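Asp (Solanum tuberosum, PDB 3RFI) is the saposin-like plant-specific insert of an aspartic protease and, as in other saposin-like proteins, probably interacts with membrane lipids. Local coordinates at residues Glu10-Val15 and Tyr99-Cys104; Ile22-Val27 and Gly91-Val96; Arg31-Cys36 and Ala75-Val80. All coordinates share one frame; numbering follows the deposited sequence. Where two conformers were deposited one is given.

Overall arrangement
The three contacts join four helices, 6-29, 32-38, 71-87 and 90-104, of one saposin-like domain. Contacts 1 and 2 share helices 6-29 and 90-104. Their centres lie about 13 Å apart, and I14 of contact 1 packs on I22 of contact 2. Contact 3 pairs helix 32-38 with helix 71-87. Its centre is about 19 Å from that of contact 2 and about 30 Å from that of contact 1, on the opposite side of the chain's centre. Along the chain, contact 1 encloses contact 2, which encloses contact 3. Disulfides tie the helices in contacts 1 and 3, while contact 2 relies on noncovalent packing. The two saposin halves are probably permuted, the usual second one coming first.

Contact 1: residues Glu10-Val15 and Tyr99-Cys104; sequences ECKTIV and YVNQLC
C11 and C104 join helix 6-29 to helix 90-104 by a disulfide. The two segments run nearly antiparallel, at 164°, with their axes 8.9 Å apart. C11 has its sulfur anti to the backbone N (chi1 -170°), which carries SG out across the gap. Followed from its root, C11 first meets C104 through CB. This atom lies 3.5 Å from CB of C104, a close approach imposed by the bridge. Next comes SG of C11, bonded to SG of C104 at 2.0 Å. The bridge is left-handed, with chi3 at -61°, more acute than the relaxed right angle. C104 reaches back with its own SG beside its backbone N.

One turn further along helix 6-29, V15 continues the apolar seam. Its CG2 touches CG1 of V100 at 3.4 Å, a tight fit for two methyl groups. The same CG2 packs on SG of C104 at 3.8 Å. V15 and V100 lie side by side, pointing opposite ways. CG1 of V15 turns instead to N101 and meets its CB and OD1.

The other flank is polar. CG of K12 lies 3.8 Å from OD1 of N101, where the two side chains are roughly perpendicular. A water donates to both O of K12 and OD1 of N101, the latter at 2.7 Å. It thus links the K12 backbone to the N101 amide, where no direct hydrogen bond spans the segments. Outside the pair, the OG of S8 is hydrogen-bonded to O of C104, and I107 touches the C11 side chain.

The bridge probably corresponds to the one joining the two middle helices of an ordinary saposin. With the halves permuted, as in swaposins, it sits beside the chain ends and closes that end of the saposin-like fold.

Contact 2: residues Ile22-Val27 and Gly91-Val96; sequences IWDLLV and GTKEKV
W23 has CG anti to its backbone N (chi1 175°), and chi2 of -115° turns the indole so that V96 lies over one face. The chi1 of V96 turns both its methyls onto that same face. This is helix-helix packing within the saposin-like fold, between helices 6-29 and 90-104. The short segments meet at 118°, with their axes 11.2 Å apart. No hydrogen bond links them directly.

The six-membered ring of W23 takes the main apolar contact. CG2 of V96 sits over its face in a CH-pi contact, 4.0 Å from the centroid. The nearest ring atom is CH2 of W23, 3.6 Å from that methyl. CG1 of V96 lies above the CZ3-CE3 side of the same face. V27, from the same helix as the indole, places CG2 against the opposite ring face. The indole is packed between two valines.

At the pyrrole end, K93 comes in obliquely. Its CA makes an off-centre CH-pi contact, 4.2 Å from the centroid of the five-membered ring. CB of K93 is 3.8 Å from NE1 of W23. T92 brings CG2 to CZ2 obliquely. The indole N-H has its own partner, because NE1 of W23 is hydrogen-bonded to O of L87 in helix 71-87. That bond helps fix the rotation of the ring and ties a third helix into the site. OG1 of T92 is hydrogen-bonded to OE1 of Q86.

Charged groups border the indole. NZ of K93 remains 4.4 Å from OD2 of D24, too far for a salt bridge. It also forms long, weak ion pairs with E20 and E90. A water completes a looser link: it donates to OD1 of D24 at 2.6 Å and accepts a weak hydrogen bond from NZ of K93.

Contact 3: residues Arg31-Cys36 and Ala75-Val80; sequences RPDQVC and ACEMAV
P32 and C36 of helix 32-38 pack against C76, E77 and V80 of helix 71-87. In this saposin-like fold, C36-C76 and the neighbouring C42-C73 probably match the paired disulfides between the terminal helices of ordinary saposins. The axes approach to 8.6 Å and meet at 120°. The tight part centres on the disulfide. SG of C36 is bonded to SG of C76 at 2.1 Å, with chi3 at -92°, near the relaxed right angle.

V80 fills the space beside the bridge with both branches. Its CG1, anti to the backbone N (chi1 176°), packs at 3.5 Å on CA of P32 and also meets the proline CG. Its CG2 turns to SG of C36 and to CG1 of V35, the latter at 3.9 Å. V30 and V81 extend this apolar patch, touching V80 and P32 respectively.

The outer flank is more exposed: D33 sets out away from helix 71-87, and little of it is covered. E77 stretches an extended chain over the proline, with CG 3.9 Å from CB of P32. OE1 of E77 lies against CA and CB of D33, 3.1 Å from CB, a local close contact without a hydrogen bond.

Contact 1: residues Glu10-Val15 and Tyr99-Cys104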
# COMPACT_ATOMS: atom_id res chain seq x y z
N GLU A 10 11.19 -7.53 -16.39
CA GLU A 10 9.91 -6.84 -16.32
C GLU A 10 9.53 -6.48 -14.87
O GLU A 10 8.99 -5.40 -14.62
CB GLU A 10 8.79 -7.71 -16.95
CG GLU A 10 8.85 -7.73 -18.45
CD GLU A 10 8.47 -6.40 -19.06
OE1 GLU A 10 9.38 -5.58 -19.25
OE2 GLU A 10 7.28 -6.18 -19.33
N CYS A 11 9.80 -7.39 -13.94
CA CYS A 11 9.65 -7.10 -12.53
C CYS A 11 10.51 -5.92 -12.11
O CYS A 11 10.03 -5.00 -11.48
CB CYS A 11 10.08 -8.33 -11.70
SG CYS A 11 9.64 -8.14 -9.94
N LYS A 12 11.79 -5.96 -12.49
CA LYS A 12 12.69 -4.85 -12.17
C LYS A 12 12.31 -3.54 -12.80
O LYS A 12 12.47 -2.49 -12.16
CB LYS A 12 14.15 -5.18 -12.45
CG LYS A 12 14.71 -6.12 -11.38
CD LYS A 12 16.17 -6.43 -11.70
CE LYS A 12 16.60 -7.77 -11.12
NZ LYS A 12 17.82 -8.32 -11.82
N THR A 13 11.76 -3.60 -14.00
CA THR A 13 11.27 -2.41 -14.67
C THR A 13 10.11 -1.83 -13.90
O THR A 13 10.06 -0.62 -13.65
CB THR A 13 10.87 -2.71 -16.10
OG1 THR A 13 12.06 -3.10 -16.79
CG2 THR A 13 10.28 -1.45 -16.80
N ILE A 14 9.20 -2.70 -13.46
CA ILE A 14 8.13 -2.24 -12.63
C ILE A 14 8.70 -1.48 -11.43
O ILE A 14 8.27 -0.36 -11.14
CB ILE A 14 7.24 -3.43 -12.11
CG1 ILE A 14 6.35 -4.00 -13.23
CG2 ILE A 14 6.45 -3.01 -10.86
CD1 ILE A 14 5.28 -3.03 -13.81
N VAL A 15 9.62 -2.08 -10.69
CA VAL A 15 10.09 -1.42 -9.48
C VAL A 15 10.81 -0.09 -9.83
O VAL A 15 10.49 0.97 -9.26
CB VAL A 15 11.00 -2.35 -8.61
CG1 VAL A 15 11.47 -1.63 -7.34
CG2 VAL A 15 10.25 -3.64 -8.24
N TYR A 99 12.12 -4.62 -0.82
CA TYR A 99 11.56 -5.99 -0.69
C TYR A 99 11.13 -6.59 -2.03
O TYR A 99 11.46 -7.75 -2.36
CB TYR A 99 10.33 -5.93 0.24
CG TYR A 99 9.68 -7.25 0.48
CD1 TYR A 99 8.57 -7.62 -0.25
CD2 TYR A 99 10.19 -8.13 1.45
CE1 TYR A 99 7.93 -8.82 -0.01
CE2 TYR A 99 9.58 -9.33 1.70
CZ TYR A 99 8.45 -9.68 0.95
OH TYR A 99 7.85 -10.88 1.18
N VAL A 100 10.35 -5.83 -2.79
CA VAL A 100 9.85 -6.28 -4.09
C VAL A 100 11.02 -6.50 -5.05
O VAL A 100 11.08 -7.51 -5.77
CB VAL A 100 8.92 -5.26 -4.70
CG1 VAL A 100 8.52 -5.66 -6.14
CG2 VAL A 100 7.69 -5.09 -3.77
N ASN A 101 11.95 -5.54 -5.05
CA ASN A 101 13.07 -5.67 -5.92
C ASN A 101 13.88 -6.95 -5.63
O ASN A 101 14.33 -7.62 -6.55
CB ASN A 101 13.97 -4.44 -5.76
CG ASN A 101 14.89 -4.25 -6.93
OD1 ASN A 101 14.43 -4.28 -8.08
ND2 ASN A 101 16.19 -4.08 -6.67
N GLN A 102 14.12 -7.24 -4.34
CA GLN A 102 14.87 -8.44 -3.98
C GLN A 102 14.12 -9.68 -4.51
O GLN A 102 14.74 -10.64 -4.90
CB GLN A 102 15.06 -8.55 -2.47
CG GLN A 102 15.99 -7.46 -1.88
CD GLN A 102 17.49 -7.67 -2.11
OE1 GLN A 102 17.93 -8.17 -3.16
NE2 GLN A 102 18.31 -7.26 -1.11
N LEU A 103 12.79 -9.66 -4.49
CA LEU A 103 11.98 -10.75 -5.07
C LEU A 103 12.05 -10.82 -6.60
O LEU A 103 12.14 -11.92 -7.15
CB LEU A 103 10.52 -10.67 -4.57
CG LEU A 103 10.41 -11.16 -3.14
CD1 LEU A 103 9.13 -10.55 -2.52
CD2 LEU A 103 10.36 -12.70 -3.07
N CYS A 104 12.06 -9.67 -7.29
CA CYS A 104 12.28 -9.66 -8.73
C CYS A 104 13.54 -10.45 -9.05
O CYS A 104 13.57 -11.20 -10.03
CB CYS A 104 12.55 -8.25 -9.28
SG CYS A 104 11.18 -7.19 -9.06
O HOH W 1 14.41 -2.52 -10.12

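Contact 2: residues Ile22-Val27 and Gly91-Val96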
# COMPACT_ATOMS: atom_id res chain seq x y z
N ILE A 22 3.30 3.02 -8.34
CA ILE A 22 2.39 1.96 -7.97
C ILE A 22 2.12 1.97 -6.47
O ILE A 22 0.97 1.84 -6.04
CB ILE A 22 2.92 0.58 -8.44
CG1 ILE A 22 2.99 0.56 -10.00
CG2 ILE A 22 2.24 -0.60 -7.69
CD1 ILE A 22 3.81 -0.63 -10.59
N TRP A 23 3.18 2.10 -5.68
CA TRP A 23 3.04 2.16 -4.25
C TRP A 23 2.16 3.33 -3.87
O TRP A 23 1.31 3.21 -3.00
CB TRP A 23 4.40 2.40 -3.59
CG TRP A 23 4.31 2.58 -2.14
CD1 TRP A 23 4.60 3.71 -1.40
CD2 TRP A 23 3.93 1.57 -1.21
NE1 TRP A 23 4.40 3.44 -0.04
CE2 TRP A 23 3.98 2.14 0.09
CE3 TRP A 23 3.51 0.23 -1.36
CZ2 TRP A 23 3.69 1.40 1.24
CZ3 TRP A 23 3.20 -0.48 -0.22
CH2 TRP A 23 3.27 0.10 1.04
N ASP A 24 2.35 4.48 -4.52
CA ASP A 24 1.50 5.64 -4.23
C ASP A 24 0.00 5.34 -4.42
O ASP A 24 -0.89 5.72 -3.62
CB ASP A 24 1.95 6.81 -5.06
CG ASP A 24 3.26 7.44 -4.51
OD1 ASP A 24 3.73 8.40 -5.12
OD2 ASP A 24 3.84 6.95 -3.49
N LEU A 25 -0.25 4.62 -5.50
CA LEU A 25 -1.58 4.24 -5.87
C LEU A 25 -2.14 3.19 -4.93
O LEU A 25 -3.32 3.22 -4.67
CB LEU A 25 -1.65 3.75 -7.33
CG LEU A 25 -1.41 4.87 -8.35
CD1 LEU A 25 -1.01 4.28 -9.71
CD2 LEU A 25 -2.61 5.84 -8.50
N LEU A 26 -1.31 2.28 -4.45
CA LEU A 26 -1.73 1.24 -3.53
C LEU A 26 -2.19 1.99 -2.29
O LEU A 26 -3.28 1.75 -1.80
CB LEU A 26 -0.58 0.27 -3.19
CG LEU A 26 -0.82 -0.92 -2.27
CD1 LEU A 26 0.39 -1.87 -2.44
CD2 LEU A 26 -0.84 -0.40 -0.82
N VAL A 27 -1.34 2.88 -1.81
CA VAL A 27 -1.59 3.65 -0.63
C VAL A 27 -2.88 4.51 -0.80
O VAL A 27 -3.78 4.46 0.06
CB VAL A 27 -0.36 4.47 -0.22
CG1 VAL A 27 -0.68 5.35 1.02
CG2 VAL A 27 0.79 3.55 0.15
N GLY A 91 10.92 5.91 4.49
CA GLY A 91 11.39 4.63 4.99
C GLY A 91 10.49 3.47 4.59
O GLY A 91 10.97 2.44 4.16
N THR A 92 9.18 3.64 4.74
CA THR A 92 8.26 2.55 4.48
C THR A 92 8.21 2.21 2.98
O THR A 92 8.34 1.05 2.60
CB THR A 92 6.88 2.89 5.02
OG1 THR A 92 6.98 3.03 6.44
CG2 THR A 92 5.84 1.80 4.63
N LYS A 93 8.04 3.23 2.15
CA LYS A 93 8.09 3.12 0.70
C LYS A 93 9.37 2.44 0.27
O LYS A 93 9.32 1.49 -0.50
CB LYS A 93 8.01 4.52 0.06
CG LYS A 93 8.38 4.53 -1.44
CD LYS A 93 8.88 5.93 -1.90
CE LYS A 93 7.99 7.06 -1.35
NZ LYS A 93 7.85 8.19 -2.29
N GLU A 94 10.51 2.89 0.79
CA GLU A 94 11.80 2.38 0.31
C GLU A 94 11.96 0.90 0.73
O GLU A 94 12.51 0.08 -0.02
CB GLU A 94 12.97 3.22 0.83
CG GLU A 94 12.97 4.72 0.38
CD GLU A 94 14.02 5.59 1.14
OE1 GLU A 94 14.92 5.02 1.80
OE2 GLU A 94 13.95 6.85 1.12
N LYS A 95 11.46 0.56 1.92
CA LYS A 95 11.52 -0.81 2.43
C LYS A 95 10.67 -1.69 1.51
O LYS A 95 11.04 -2.81 1.16
CB LYS A 95 10.94 -0.82 3.86
CG LYS A 95 10.93 -2.16 4.59
CD LYS A 95 10.93 -1.86 6.10
CE LYS A 95 10.30 -2.97 6.90
NZ LYS A 95 11.15 -4.19 6.86
N VAL A 96 9.51 -1.19 1.12
CA VAL A 96 8.62 -2.00 0.35
C VAL A 96 9.20 -2.21 -1.04
O VAL A 96 9.21 -3.33 -1.53
CB VAL A 96 7.25 -1.37 0.20
CG1 VAL A 96 6.40 -2.16 -0.81
CG2 VAL A 96 6.54 -1.39 1.54
O HOH W 2 5.43 9.81 -3.84

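Contact 3: residues Arg31-Cys36 and Ala75-Val80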
# COMPACT_ATOMS: atom_id res chain seq x y z
N ARG A 31 -9.42 2.69 1.14
CA ARG A 31 -10.58 3.53 1.48
C ARG A 31 -10.93 3.24 2.91
O ARG A 31 -11.37 2.15 3.19
CB ARG A 31 -11.78 3.22 0.58
CG ARG A 31 -11.58 3.73 -0.87
CD ARG A 31 -12.51 2.99 -1.83
NE ARG A 31 -12.36 1.52 -1.78
CZ ARG A 31 -12.49 0.70 -2.84
NH1 ARG A 31 -12.76 1.20 -4.06
NH2 ARG A 31 -12.35 -0.61 -2.68
N PRO A 32 -10.68 4.21 3.81
CA PRO A 32 -10.92 4.01 5.24
C PRO A 32 -12.30 3.47 5.46
O PRO A 32 -12.50 2.60 6.28
CB PRO A 32 -10.82 5.45 5.79
CG PRO A 32 -9.69 5.94 4.98
CD PRO A 32 -10.09 5.54 3.56
N ASP A 33 -13.28 4.01 4.75
CA ASP A 33 -14.64 3.54 4.99
C ASP A 33 -14.90 2.08 4.65
O ASP A 33 -15.64 1.38 5.36
CB ASP A 33 -15.70 4.47 4.41
CG ASP A 33 -15.66 4.58 2.91
OD1 ASP A 33 -16.65 5.11 2.38
OD2 ASP A 33 -14.67 4.19 2.24
N GLN A 34 -14.26 1.63 3.59
CA GLN A 34 -14.39 0.26 3.12
C GLN A 34 -13.66 -0.67 4.08
O GLN A 34 -14.16 -1.73 4.41
CB GLN A 34 -13.71 0.15 1.75
CG GLN A 34 -14.37 -0.75 0.88
CD GLN A 34 -15.84 -0.36 0.66
OE1 GLN A 34 -16.17 0.73 0.15
NE2 GLN A 34 -16.73 -1.27 1.04
N VAL A 35 -12.46 -0.26 4.48
CA VAL A 35 -11.65 -1.06 5.39
C VAL A 35 -12.41 -1.16 6.71
O VAL A 35 -12.60 -2.24 7.24
CB VAL A 35 -10.30 -0.40 5.67
CG1 VAL A 35 -9.58 -1.18 6.76
CG2 VAL A 35 -9.41 -0.46 4.46
N CYS A 36 -12.92 -0.02 7.19
CA CYS A 36 -13.70 0.01 8.45
C CYS A 36 -15.02 -0.75 8.39
O CYS A 36 -15.43 -1.36 9.37
CB CYS A 36 -13.90 1.45 8.82
SG CYS A 36 -12.26 2.06 9.35
N ALA A 75 -13.51 6.73 14.48
CA ALA A 75 -12.15 6.47 14.98
C ALA A 75 -11.43 5.49 14.09
O ALA A 75 -10.23 5.66 13.80
CB ALA A 75 -12.20 5.96 16.48
N CYS A 76 -12.14 4.48 13.61
CA CYS A 76 -11.53 3.54 12.73
C CYS A 76 -11.06 4.29 11.47
O CYS A 76 -9.98 4.02 10.95
CB CYS A 76 -12.58 2.50 12.28
SG CYS A 76 -11.92 1.22 11.19
N GLU A 77 -11.92 5.12 10.89
CA GLU A 77 -11.54 5.76 9.65
C GLU A 77 -10.31 6.70 9.88
O GLU A 77 -9.42 6.75 9.05
CB GLU A 77 -12.68 6.61 9.14
CG GLU A 77 -13.70 5.68 8.42
CD GLU A 77 -15.00 6.33 8.07
OE1 GLU A 77 -15.71 5.75 7.23
OE2 GLU A 77 -15.35 7.37 8.66
N MET A 78 -10.29 7.38 11.00
CA MET A 78 -9.12 8.21 11.40
C MET A 78 -7.91 7.34 11.51
O MET A 78 -6.86 7.74 10.98
CB MET A 78 -9.35 8.91 12.73
CG MET A 78 -10.07 10.20 12.67
SD MET A 78 -10.65 10.83 14.25
CE MET A 78 -9.75 9.80 15.38
N ALA A 79 -8.03 6.16 12.14
CA ALA A 79 -6.91 5.26 12.24
C ALA A 79 -6.42 4.83 10.84
O ALA A 79 -5.23 4.78 10.65
CB ALA A 79 -7.19 4.04 13.11
N VAL A 80 -7.33 4.50 9.90
CA VAL A 80 -6.94 4.08 8.55
C VAL A 80 -6.26 5.23 7.80
O VAL A 80 -5.25 5.03 7.16
CB VAL A 80 -8.10 3.50 7.70
CG1 VAL A 80 -7.66 3.17 6.24
CG2 VAL A 80 -8.61 2.18 8.41